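Local coordinates for Rik1-associated factor 1 (Schizosaccharomyces pombe, PDB 4O9D), which forms part of the Clr4 methyltransferase complex, which ubiquitylates and methylates histone H3 to establish heterochromatin, at residues N300-W305 against S315-G320; F274-K279 against V293-T298. All coordinates share one frame; numbering follows the deposited sequence.

Contact 1 of 2, residues N300-W305 against S315-G320; sequences NQTFVW and SLLKHG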
loop_
_atom_site.group_PDB
_atom_site.type_symbol
_atom_site.label_atom_id
_atom_site.label_comp_id
_atom_site.label_asym_id
_atom_site.label_seq_id
_atom_site.Cartn_x
_atom_site.Cartn_y
_atom_site.Cartn_z
ATOM N N ASN A 300 -7.608 10.774 12.594
ATOM C CA ASN A 300 -6.917 11.874 11.946
ATOM C C ASN A 300 -5.711 12.356 12.751
ATOM O O ASN A 300 -5.403 13.540 12.757
ATOM C CB ASN A 300 -7.900 13.035 11.719
ATOM C CG ASN A 300 -7.778 13.653 10.326
ATOM O OD1 ASN A 300 -7.320 13.011 9.366
ATOM N ND2 ASN A 300 -8.194 14.916 10.210
ATOM N N GLN A 301 -5.018 11.455 13.444
ATOM C CA GLN A 301 -3.762 11.854 14.083
ATOM C C GLN A 301 -2.828 10.659 14.119
ATOM O O GLN A 301 -3.275 9.537 13.919
ATOM C CB GLN A 301 -4.013 12.399 15.497
ATOM C CG GLN A 301 -4.649 11.400 16.442
ATOM C CD GLN A 301 -5.228 12.081 17.679
ATOM O OE1 GLN A 301 -5.278 13.320 17.755
ATOM N NE2 GLN A 301 -5.684 11.281 18.646
ATOM N N THR A 302 -1.536 10.913 14.335
ATOM C CA THR A 302 -0.510 9.866 14.331
ATOM C C THR A 302 0.197 9.865 15.676
ATOM O O THR A 302 0.765 10.903 16.086
ATOM C CB THR A 302 0.556 10.147 13.251
ATOM O OG1 THR A 302 -0.037 10.109 11.946
ATOM C CG2 THR A 302 1.708 9.152 13.344
ATOM N N PHE A 303 0.151 8.737 16.380
ATOM C CA PHE A 303 0.957 8.570 17.592
ATOM C C PHE A 303 2.379 8.161 17.195
ATOM O O PHE A 303 2.552 7.394 16.263
ATOM C CB PHE A 303 0.330 7.532 18.545
ATOM C CG PHE A 303 -0.866 8.055 19.314
ATOM C CD1 PHE A 303 -2.106 8.119 18.729
ATOM C CD2 PHE A 303 -0.728 8.500 20.625
ATOM C CE1 PHE A 303 -3.196 8.590 19.415
ATOM C CE2 PHE A 303 -1.815 8.986 21.317
ATOM C CZ PHE A 303 -3.057 9.024 20.707
ATOM N N VAL A 304 3.381 8.691 17.894
ATOM C CA VAL A 304 4.782 8.347 17.650
ATOM C C VAL A 304 5.466 7.900 18.933
ATOM O O VAL A 304 5.243 8.510 19.974
ATOM C CB VAL A 304 5.556 9.525 17.120
ATOM C CG1 VAL A 304 6.998 9.086 16.785
ATOM C CG2 VAL A 304 4.845 10.104 15.872
ATOM N N TRP A 305 6.300 6.851 18.840
ATOM C CA TRP A 305 7.028 6.307 19.984
ATOM C C TRP A 305 8.508 6.232 19.668
ATOM O O TRP A 305 8.904 5.966 18.545
ATOM C CB TRP A 305 6.575 4.864 20.306
ATOM C CG TRP A 305 5.190 4.707 20.802
ATOM C CD1 TRP A 305 4.768 4.799 22.101
ATOM C CD2 TRP A 305 4.026 4.403 20.023
ATOM N NE1 TRP A 305 3.415 4.584 22.168
ATOM C CE2 TRP A 305 2.937 4.329 20.912
ATOM C CE3 TRP A 305 3.801 4.184 18.660
ATOM C CZ2 TRP A 305 1.638 4.044 20.488
ATOM C CZ3 TRP A 305 2.505 3.899 18.234
ATOM C CH2 TRP A 305 1.440 3.840 19.146
ATOM N N SER A 315 5.143 11.698 20.854
ATOM C CA SER A 315 4.430 12.839 20.321
ATOM C C SER A 315 3.130 12.405 19.680
ATOM O O SER A 315 2.894 11.214 19.443
ATOM C CB SER A 315 5.289 13.558 19.284
ATOM O OG SER A 315 4.699 14.802 18.950
ATOM N N LEU A 316 2.294 13.398 19.420
ATOM C CA LEU A 316 1.007 13.203 18.799
ATOM C C LEU A 316 0.865 14.253 17.696
ATOM O O LEU A 316 0.861 15.474 17.953
ATOM C CB LEU A 316 -0.061 13.338 19.856
ATOM C CG LEU A 316 -1.512 13.251 19.410
ATOM C CD1 LEU A 316 -1.671 12.254 18.328
ATOM C CD2 LEU A 316 -2.358 12.885 20.624
ATOM N N LEU A 317 0.800 13.770 16.461
ATOM C CA LEU A 317 0.850 14.628 15.286
ATOM C C LEU A 317 -0.541 14.748 14.693
ATOM O O LEU A 317 -1.006 13.814 14.026
ATOM C CB LEU A 317 1.768 14.011 14.240
ATOM C CG LEU A 317 3.099 13.420 14.718
ATOM C CD1 LEU A 317 3.711 12.747 13.499
ATOM C CD2 LEU A 317 4.036 14.491 15.292
ATOM N N LYS A 318 -1.192 15.891 14.906
ATOM C CA LYS A 318 -2.613 16.024 14.615
ATOM C C LYS A 318 -2.934 16.679 13.268
ATOM O O LYS A 318 -2.253 17.596 12.832
ATOM C CB LYS A 318 -3.277 16.841 15.720
ATOM C CG LYS A 318 -3.341 16.139 17.059
ATOM C CD LYS A 318 -3.767 17.117 18.171
ATOM C CE LYS A 318 -4.370 16.357 19.356
ATOM N NZ LYS A 318 -4.772 17.235 20.492
ATOM N N HIS A 319 -3.997 16.220 12.618
ATOM C CA HIS A 319 -4.544 16.985 11.502
ATOM C C HIS A 319 -5.799 17.718 11.955
ATOM O O HIS A 319 -6.276 17.531 13.072
ATOM C CB HIS A 319 -4.865 16.092 10.303
ATOM C CG HIS A 319 -3.672 15.770 9.462
ATOM N ND1 HIS A 319 -3.528 16.218 8.164
ATOM C CD2 HIS A 319 -2.553 15.068 9.746
ATOM C CE1 HIS A 319 -2.374 15.793 7.685
ATOM N NE2 HIS A 319 -1.763 15.099 8.623
ATOM N N GLY A 320 -6.355 18.518 11.062
ATOM C CA GLY A 320 -7.478 19.366 11.402
ATOM C C GLY A 320 -8.830 18.765 11.094
ATOM O O GLY A 320 -8.966 17.580 10.789
HETATM O O HOH W 1 -0.634 12.727 11.552
#
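Leu316 lays its CD1 methyl over the face of the Phe303 ring, 4.1 Å from the ring centroid and 9° off the ring normal, a CH-pi contact between side chains running side by side. The same CD1 lies 3.6 Å from CD of Gln301, whose CG sits between its backbone N and carbonyl carbon (chi1 61°) before the chain extends alongside Lys318. There Gln301 OE1 packs near the Lys318 methylenes, while Gln301 NE2 bonds Asp299. On the sheet's other face CG2 of Val304 meets CD1 of Leu317 at 3.7 Å, beside Thr302. These layers hang on an antiparallel hairpin in which Thr302 and Leu317 exchange two backbone hydrogen bonds; Leu317 N to Thr302 O is nearly straight (2.9 Å, 173°). Leu317 O also accepts from a water 2.7 Å away that is bound to Thr302 OG1. Thr302 OG1 also bonds Ser296 OG of strand 292-297. Past the paired strands, His319 N donates to Asn300 O at 3.0 Å, and Asn300 ND2 makes a weak bond to Gly320 O. Further out, Ser356 N holds Asn300 OD1, and Asp357 and Thr353 take the two ring nitrogens of His319, a network like the His-Ser/Thr-Asp part of the WD-repeat tetrad. Within the sheet, strand 301-306 is flanked by strands 292-297 and 315-318, and the latter, at the blade's outer edge, leads through His319 into the blade containing strand 351-354.

Contact 2 of 2, residues F274-K279 against V293-T298; sequences FTTTQK and VTSSGT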
loop_
_atom_site.group_PDB
_atom_site.type_symbol
_atom_site.label_atom_id
_atom_site.label_comp_id
_atom_site.label_asym_id
_atom_site.label_seq_id
_atom_site.Cartn_x
_atom_site.Cartn_y
_atom_site.Cartn_z
ATOM N N PHE A 274 3.388 -1.779 21.300
ATOM C CA PHE A 274 2.902 -0.479 21.746
ATOM C C PHE A 274 1.383 -0.569 21.723
ATOM O O PHE A 274 0.790 -1.311 20.912
ATOM C CB PHE A 274 3.350 0.612 20.770
ATOM C CG PHE A 274 4.810 0.579 20.459
ATOM C CD1 PHE A 274 5.307 -0.305 19.510
ATOM C CD2 PHE A 274 5.694 1.421 21.126
ATOM C CE1 PHE A 274 6.658 -0.358 19.230
ATOM C CE2 PHE A 274 7.042 1.384 20.858
ATOM C CZ PHE A 274 7.534 0.503 19.907
ATOM N N THR A 275 0.749 0.185 22.602
ATOM C CA THR A 275 -0.683 0.257 22.616
ATOM C C THR A 275 -1.107 1.702 22.408
ATOM O O THR A 275 -0.432 2.650 22.833
ATOM C CB THR A 275 -1.247 -0.285 23.922
ATOM O OG1 THR A 275 -0.843 0.567 24.994
ATOM C CG2 THR A 275 -0.710 -1.664 24.167
ATOM N N THR A 276 -2.231 1.862 21.740
ATOM C CA THR A 276 -2.737 3.188 21.419
ATOM C C THR A 276 -4.211 3.190 21.678
ATOM O O THR A 276 -4.870 2.142 21.553
ATOM C CB THR A 276 -2.578 3.495 19.921
ATOM O OG1 THR A 276 -3.183 4.758 19.620
ATOM C CG2 THR A 276 -3.266 2.445 19.104
ATOM N N THR A 277 -4.749 4.370 21.959
ATOM C CA THR A 277 -6.188 4.530 22.129
ATOM C C THR A 277 -6.965 4.577 20.805
ATOM O O THR A 277 -8.197 4.492 20.802
ATOM C CB THR A 277 -6.489 5.815 22.908
ATOM O OG1 THR A 277 -5.757 6.892 22.327
ATOM C CG2 THR A 277 -6.081 5.658 24.348
ATOM N N GLN A 278 -6.259 4.708 19.683
ATOM C CA GLN A 278 -6.915 4.695 18.374
ATOM C C GLN A 278 -7.700 3.412 18.154
ATOM O O GLN A 278 -7.173 2.317 18.320
ATOM C CB GLN A 278 -5.873 4.832 17.262
ATOM C CG GLN A 278 -5.138 6.140 17.331
ATOM C CD GLN A 278 -3.901 6.154 16.490
ATOM O OE1 GLN A 278 -2.966 5.397 16.742
ATOM N NE2 GLN A 278 -3.883 7.015 15.478
ATOM N N LYS A 279 -8.958 3.545 17.763
ATOM C CA LYS A 279 -9.799 2.384 17.586
ATOM C C LYS A 279 -9.656 1.773 16.190
ATOM O O LYS A 279 -10.080 0.639 15.974
ATOM C CB LYS A 279 -11.253 2.758 17.863
ATOM C CG LYS A 279 -11.877 3.605 16.786
ATOM C CD LYS A 279 -12.940 4.529 17.367
ATOM C CE LYS A 279 -13.928 4.970 16.301
ATOM N NZ LYS A 279 -15.306 5.071 16.871
ATOM N N VAL A 293 8.585 4.605 15.910
ATOM C CA VAL A 293 7.463 3.838 15.440
ATOM C C VAL A 293 6.239 4.746 15.456
ATOM O O VAL A 293 6.090 5.586 16.356
ATOM C CB VAL A 293 7.259 2.641 16.368
ATOM C CG1 VAL A 293 5.962 1.928 16.030
ATOM C CG2 VAL A 293 8.501 1.731 16.300
ATOM N N THR A 294 5.378 4.610 14.442
ATOM C CA THR A 294 4.220 5.498 14.308
ATOM C C THR A 294 2.947 4.702 14.095
ATOM O O THR A 294 2.984 3.585 13.609
ATOM C CB THR A 294 4.386 6.462 13.100
ATOM O OG1 THR A 294 4.195 5.744 11.862
ATOM C CG2 THR A 294 5.753 7.099 13.118
ATOM N N SER A 295 1.817 5.311 14.433
ATOM C CA SER A 295 0.505 4.706 14.231
ATOM C C SER A 295 -0.484 5.800 13.805
ATOM O O SER A 295 -0.809 6.699 14.606
ATOM C CB SER A 295 0.024 4.073 15.543
ATOM O OG SER A 295 -1.315 3.632 15.424
ATOM N N SER A 296 -0.936 5.756 12.554
ATOM C CA SER A 296 -1.834 6.795 12.044
ATOM C C SER A 296 -3.230 6.225 11.913
ATOM O O SER A 296 -3.437 5.140 11.335
ATOM C CB SER A 296 -1.383 7.348 10.683
ATOM O OG SER A 296 -0.016 7.716 10.656
ATOM N N GLY A 297 -4.218 6.951 12.414
ATOM C CA GLY A 297 -5.541 6.355 12.484
ATOM C C GLY A 297 -6.654 7.120 11.835
ATOM O O GLY A 297 -6.450 8.198 11.253
ATOM N N THR A 298 -7.846 6.540 11.956
ATOM C CA THR A 298 -9.078 7.169 11.496
ATOM C C THR A 298 -9.448 8.333 12.389
ATOM O O THR A 298 -10.366 9.079 12.043
ATOM C CB THR A 298 -10.274 6.171 11.478
ATOM O OG1 THR A 298 -10.600 5.780 12.825
ATOM C CG2 THR A 298 -9.931 4.916 10.632
#
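Gln278 reaches across to Ser295 at the junction of two blades of the WD40 beta-propeller, linking the segment that leaves strand 269-276 with strand 292-297 of the next blade. Its CG lies anti to the carbonyl carbon (chi1 -63°), and the extended chain carries the amide to Ser295. The segments run in nearly the same direction, 17° apart, and CA separations narrow from 8.9 Å between Phe274 and Val293 to 6.3 Å between Gln278 and Gly297. The tight end is polar: Ser295 OG donates to Gln278 OE1 at 2.8 Å, and Gln278 NE2 donates to Ser295 O at 3.2 Å, approaching from above that carbonyl plane. NE2 also bonds Asp299, consistent with Gln278 replacing the usual histidine of the WD-repeat tetrad. Gly297, lacking a side chain, lets the amide nitrogen come close. The other end is buried and apolar, its chains further apart: Phe274 CZ meets Val293 CG2 at 3.9 Å and Val293 CG1 lies over one ring face. On the outer face of 274-279, the side chains of Thr275 and Thr277 are exposed to solvent. Thr276 forms an ST turn: its OG1 accepts from Gln278 N at 3.1 Å and donates to Gln278 OE1 at 3.0 Å. With an alanine in place of Gln278, Ser295 OG, Thr276 OG1 and Asp299 would probably lose their shared amide partner, and a gap open over Gly297. Thr276 OG1 and Ser295 OG grip OE1 from opposite faces of the amide plane.

In the fold
The two contacts, with centres about 9 Å apart, follow each other along the chain and share one blade, since strands 292-297 and 301-306 are neighbours in its sheet. Contact 2 joins this blade to the preceding one; contact 1 builds its outer edge and reaches the following one. Between them, Trp305 N probably bonds Val293 O at 2.8 Å, and Thr302 OG1 probably bonds Ser296 OG at 2.7 Å. The rings of Trp305 and Phe274 also meet, CG to CD2 3.3 Å, with planes about 40° apart. The two oxygens of one carboxylate, that of Asp299, serve both contacts, OD1 in contact 2 and OD2 in contact 1.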